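Local coordinates for protein titin (Homo sapiens, PDB 3LCY) that spans half the muscle sarcomere as a giant elastic scaffold and carries a serine/threonine kinase domain, these tandem immunoglobulin domains lying in its A-band part, at residues Met68-Cys80 against Glu88-Thr100. Sequence-based numbering, arbitrary orientation.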
loop_
_atom_site.group_PDB
_atom_site.type_symbol
_atom_site.label_atom_id
_atom_site.label_comp_id
_atom_site.label_asym_id
_atom_site.label_seq_id
_atom_site.Cartn_x
_atom_site.Cartn_y
_atom_site.Cartn_z
ATOM N N MET A 68 0.851 -7.718 12.317
ATOM C CA MET A 68 2.122 -8.231 11.865
ATOM C C MET A 68 2.017 -8.011 10.380
ATOM O O MET A 68 1.378 -8.774 9.671
ATOM C CB MET A 68 2.256 -9.712 12.190
ATOM C CG MET A 68 1.980 -10.055 13.634
ATOM S SD MET A 68 2.933 -9.095 14.807
ATOM C CE MET A 68 4.592 -9.599 14.402
ATOM N N THR A 69 2.650 -6.951 9.914
ATOM C CA THR A 69 2.594 -6.610 8.547
ATOM C C THR A 69 3.309 -7.559 7.644
ATOM O O THR A 69 4.352 -7.988 7.925
ATOM C CB THR A 69 3.064 -5.194 8.352
ATOM O OG1 THR A 69 4.466 -5.110 8.539
ATOM C CG2 THR A 69 2.409 -4.331 9.312
ATOM N N GLU A 70 2.681 -7.894 6.543
ATOM C CA GLU A 70 3.272 -8.763 5.592
ATOM C C GLU A 70 3.252 -8.182 4.214
ATOM O O GLU A 70 4.089 -8.452 3.434
ATOM C CB GLU A 70 2.556 -10.089 5.597
ATOM C CG GLU A 70 1.086 -9.982 5.763
ATOM C CD GLU A 70 0.342 -11.243 5.455
ATOM O OE1 GLU A 70 0.966 -12.225 5.124
ATOM O OE2 GLU A 70 -0.873 -11.269 5.538
ATOM N N GLU A 71 2.260 -7.371 3.934
ATOM C CA GLU A 71 2.030 -6.837 2.613
ATOM C C GLU A 71 1.617 -5.405 2.636
ATOM O O GLU A 71 1.196 -4.909 3.601
ATOM C CB GLU A 71 1.003 -7.675 1.863
ATOM C CG GLU A 71 -0.366 -7.595 2.429
ATOM C CD GLU A 71 -1.397 -8.349 1.678
ATOM O OE1 GLU A 71 -1.084 -8.964 0.689
ATOM O OE2 GLU A 71 -2.540 -8.347 2.087
ATOM N N GLN A 72 1.761 -4.745 1.516
ATOM C CA GLN A 72 1.458 -3.348 1.376
ATOM C C GLN A 72 0.047 -3.001 1.700
ATOM O O GLN A 72 -0.229 -1.953 2.124
ATOM C CB GLN A 72 1.823 -2.860 -0.010
ATOM C CG GLN A 72 3.170 -2.315 -0.062
ATOM C CD GLN A 72 3.644 -1.992 -1.423
ATOM O OE1 GLN A 72 4.563 -1.252 -1.587
ATOM N NE2 GLN A 72 3.029 -2.538 -2.393
ATOM N N GLU A 73 -0.832 -3.933 1.499
ATOM C CA GLU A 73 -2.236 -3.745 1.721
ATOM C C GLU A 73 -2.651 -3.568 3.183
ATOM O O GLU A 73 -3.755 -3.241 3.466
ATOM C CB GLU A 73 -2.975 -4.879 1.064
ATOM C CG GLU A 73 -3.082 -4.739 -0.390
ATOM C CD GLU A 73 -2.132 -5.578 -1.166
ATOM O OE1 GLU A 73 -2.501 -6.112 -2.206
ATOM O OE2 GLU A 73 -0.999 -5.674 -0.773
ATOM N N ASP A 74 -1.744 -3.864 4.095
ATOM C CA ASP A 74 -1.923 -3.741 5.521
ATOM C C ASP A 74 -1.898 -2.314 5.942
ATOM O O ASP A 74 -2.251 -2.020 7.020
ATOM C CB ASP A 74 -0.850 -4.492 6.304
ATOM C CG ASP A 74 -0.946 -5.916 6.164
ATOM O OD1 ASP A 74 0.032 -6.571 6.267
ATOM O OD2 ASP A 74 -1.993 -6.399 5.937
ATOM N N GLU A 75 -1.447 -1.441 5.078
ATOM C CA GLU A 75 -1.402 -0.060 5.371
ATOM C C GLU A 75 -2.802 0.511 5.395
ATOM O O GLU A 75 -3.710 -0.112 4.970
ATOM C CB GLU A 75 -0.550 0.654 4.348
ATOM C CG GLU A 75 -1.289 1.069 3.104
ATOM C CD GLU A 75 -0.441 1.170 1.913
ATOM O OE1 GLU A 75 -0.914 0.923 0.835
ATOM O OE2 GLU A 75 0.693 1.492 2.052
ATOM N N GLY A 76 -2.982 1.691 5.934
ATOM C CA GLY A 76 -4.309 2.226 5.931
ATOM C C GLY A 76 -5.070 2.391 7.188
ATOM O O GLY A 76 -4.536 2.367 8.218
ATOM N N VAL A 77 -6.370 2.587 7.060
ATOM C CA VAL A 77 -7.254 2.799 8.199
ATOM C C VAL A 77 -7.614 1.619 9.088
ATOM O O VAL A 77 -7.957 0.558 8.620
ATOM C CB VAL A 77 -8.576 3.439 7.738
ATOM C CG1 VAL A 77 -9.469 3.714 8.910
ATOM C CG2 VAL A 77 -8.313 4.704 6.985
ATOM N N TYR A 78 -7.538 1.849 10.389
ATOM C CA TYR A 78 -7.899 0.869 11.397
ATOM C C TYR A 78 -8.822 1.575 12.365
ATOM O O TYR A 78 -8.544 2.679 12.785
ATOM C CB TYR A 78 -6.681 0.297 12.104
ATOM C CG TYR A 78 -5.896 -0.640 11.245
ATOM C CD1 TYR A 78 -6.232 -1.971 11.161
ATOM C CD2 TYR A 78 -4.834 -0.190 10.503
ATOM C CE1 TYR A 78 -5.525 -2.822 10.376
ATOM C CE2 TYR A 78 -4.133 -1.026 9.713
ATOM C CZ TYR A 78 -4.474 -2.346 9.657
ATOM O OH TYR A 78 -3.757 -3.180 8.863
ATOM N N THR A 79 -9.924 0.939 12.709
ATOM C CA THR A 79 -10.891 1.536 13.611
ATOM C C THR A 79 -11.182 0.711 14.850
ATOM O O THR A 79 -11.458 -0.469 14.762
ATOM C CB THR A 79 -12.211 1.789 12.886
ATOM O OG1 THR A 79 -11.979 2.645 11.772
ATOM C CG2 THR A 79 -13.203 2.449 13.792
ATOM N N CYS A 80 -11.130 1.362 16.004
ATOM C CA CYS A 80 -11.406 0.715 17.271
ATOM C C CYS A 80 -12.739 1.205 17.787
ATOM O O CYS A 80 -12.943 2.393 17.927
ATOM C CB CYS A 80 -10.329 1.045 18.306
ATOM S SG CYS A 80 -10.662 0.481 19.985
ATOM N N GLU A 88 -21.572 3.864 22.820
ATOM C CA GLU A 88 -20.337 3.474 22.160
ATOM C C GLU A 88 -19.584 4.638 21.521
ATOM O O GLU A 88 -20.190 5.615 21.117
ATOM C CB GLU A 88 -20.600 2.367 21.142
ATOM C CG GLU A 88 -21.200 2.812 19.845
ATOM C CD GLU A 88 -21.447 1.647 18.910
ATOM O OE1 GLU A 88 -21.585 1.871 17.695
ATOM O OE2 GLU A 88 -21.508 0.501 19.388
ATOM N N VAL A 89 -18.258 4.517 21.439
ATOM C CA VAL A 89 -17.423 5.548 20.838
ATOM C C VAL A 89 -16.576 4.923 19.750
ATOM O O VAL A 89 -16.354 3.723 19.743
ATOM C CB VAL A 89 -16.477 6.207 21.847
ATOM C CG1 VAL A 89 -17.253 6.854 22.968
ATOM C CG2 VAL A 89 -15.494 5.200 22.379
ATOM N N GLU A 90 -16.110 5.747 18.826
ATOM C CA GLU A 90 -15.288 5.271 17.731
ATOM C C GLU A 90 -14.025 6.110 17.534
ATOM O O GLU A 90 -14.047 7.323 17.693
ATOM C CB GLU A 90 -16.124 5.256 16.454
ATOM C CG GLU A 90 -15.337 5.248 15.175
ATOM C CD GLU A 90 -16.225 5.380 13.964
ATOM O OE1 GLU A 90 -17.349 4.854 13.994
ATOM O OE2 GLU A 90 -15.795 6.009 12.980
ATOM N N THR A 91 -12.926 5.455 17.187
ATOM C CA THR A 91 -11.666 6.151 16.951
ATOM C C THR A 91 -10.843 5.442 15.880
ATOM O O THR A 91 -10.719 4.216 15.886
ATOM C CB THR A 91 -10.839 6.278 18.240
ATOM O OG1 THR A 91 -9.531 6.765 17.920
ATOM C CG2 THR A 91 -10.717 4.930 18.928
ATOM N N SER A 92 -10.285 6.222 14.961
ATOM C CA SER A 92 -9.555 5.661 13.831
ATOM C C SER A 92 -8.227 6.366 13.581
ATOM O O SER A 92 -8.073 7.551 13.878
ATOM C CB SER A 92 -10.415 5.719 12.568
ATOM O OG SER A 92 -11.662 5.081 12.770
ATOM N N SER A 93 -7.273 5.622 13.032
ATOM C CA SER A 93 -5.982 6.172 12.645
ATOM C C SER A 93 -5.403 5.317 11.525
ATOM O O SER A 93 -5.948 4.261 11.204
ATOM C CB SER A 93 -5.028 6.219 13.841
ATOM O OG SER A 93 -4.630 4.917 14.231
ATOM N N LYS A 94 -4.309 5.770 10.925
ATOM C CA LYS A 94 -3.733 5.060 9.790
ATOM C C LYS A 94 -2.372 4.445 10.088
ATOM O O LYS A 94 -1.625 4.934 10.937
ATOM C CB LYS A 94 -3.629 5.981 8.574
ATOM C CG LYS A 94 -4.966 6.355 7.967
ATOM C CD LYS A 94 -4.787 7.313 6.805
ATOM C CE LYS A 94 -6.116 7.627 6.143
ATOM N NZ LYS A 94 -5.983 8.692 5.113
ATOM N N LEU A 95 -2.062 3.368 9.376
ATOM C CA LEU A 95 -0.765 2.717 9.485
ATOM C C LEU A 95 0.075 3.040 8.257
ATOM O O LEU A 95 -0.321 2.745 7.130
ATOM C CB LEU A 95 -0.934 1.204 9.623
ATOM C CG LEU A 95 0.353 0.375 9.596
ATOM C CD1 LEU A 95 1.328 0.862 10.655
ATOM C CD2 LEU A 95 0.050 -1.107 9.774
ATOM N N LEU A 96 1.226 3.664 8.478
ATOM C CA LEU A 96 2.131 3.997 7.386
ATOM C C LEU A 96 3.295 3.015 7.353
ATOM O O LEU A 96 3.969 2.800 8.360
ATOM C CB LEU A 96 2.647 5.433 7.520
ATOM C CG LEU A 96 1.673 6.575 7.214
ATOM C CD1 LEU A 96 0.477 6.557 8.153
ATOM C CD2 LEU A 96 2.388 7.911 7.292
ATOM N N LEU A 97 3.525 2.417 6.191
ATOM C CA LEU A 97 4.580 1.425 6.047
ATOM C C LEU A 97 5.896 2.053 5.609
ATOM O O LEU A 97 5.921 3.152 5.052
ATOM C CB LEU A 97 4.169 0.341 5.051
ATOM C CG LEU A 97 2.922 -0.467 5.406
ATOM C CD1 LEU A 97 2.650 -1.511 4.337
ATOM C CD2 LEU A 97 3.073 -1.122 6.769
ATOM N N GLN A 98 6.987 1.342 5.869
ATOM C CA GLN A 98 8.307 1.756 5.417
ATOM C C GLN A 98 8.980 0.608 4.675
ATOM O O GLN A 98 9.117 -0.493 5.209
ATOM C CB GLN A 98 9.169 2.198 6.600
ATOM C CG GLN A 98 8.652 3.428 7.321
ATOM C CD GLN A 98 9.461 3.756 8.559
ATOM O OE1 GLN A 98 8.981 4.436 9.464
ATOM N NE2 GLN A 98 10.696 3.269 8.606
ATOM N N ALA A 99 9.391 0.864 3.438
ATOM C CA ALA A 99 10.029 -0.162 2.626
ATOM C C ALA A 99 10.855 0.462 1.511
ATOM O O ALA A 99 10.375 1.329 0.780
ATOM C CB ALA A 99 8.986 -1.108 2.050
ATOM N N THR A 100 12.103 0.023 1.389
ATOM C CA THR A 100 12.963 0.486 0.313
ATOM C C THR A 100 12.395 -0.015 -1.004
ATOM O O THR A 100 11.966 -1.164 -1.096
ATOM C CB THR A 100 14.396 -0.040 0.472
ATOM O OG1 THR A 100 14.413 -1.457 0.257
ATOM C CG2 THR A 100 14.921 0.264 1.866
HETATM O O HOH W 1 2.076 3.255 3.810
#
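L95 and L97 of strand 88-100 pack under the turn that leads from T69 into strand 76-80, and this is the tight end of the contact. One methyl of L95, CD2, lies 3.7 Å from D74 O and 4.0 Å from T69 CG2, while its CB is 3.9 Å from CE2 of the Y78 ring, which it meets obliquely. CG of L95 stands trans to the backbone N (chi1 174°), which helps bring CD2, not CD1, to the turn. L97 splits its branches: CD1 sits under the 3-10 turn, 3.7 Å from Q72 O, and CD2 reaches T69 CG2. Above them the Y78 hydroxyl donates to D74 O (OH to O 2.6 Å), in the carbonyl plane and on a lone pair, and D74 OD1 in turn accepts the backbone N of E70. Between the strands, G76, Y78 and C80 form antiparallel hydrogen-bonded pairs with L95, S93 and T91; C80 N to T91 O is nearly straight at 171°. The other face of this ladder is looser and more open to solvent. There V77 CG2 leans on the aliphatic part of the extended K94, whose amine runs on past V77, and T79 OG1 shares a 2.7 Å hydrogen bond with S92 OG. At the edge of the turn a water accepts from L97 N and donates to E75 OE2, a carboxylate oxygen that also forms a salt bridge with R130 of the following domain. C80 faces inward onto W41 and C29. The whole is the F-G hairpin of an I-set immunoglobulin sandwich, with the Y78 hydroxyl bonded back to D74 O, the tyrosine corner that ties the E-F turn to the start of strand F, and strand G running on toward the next domain.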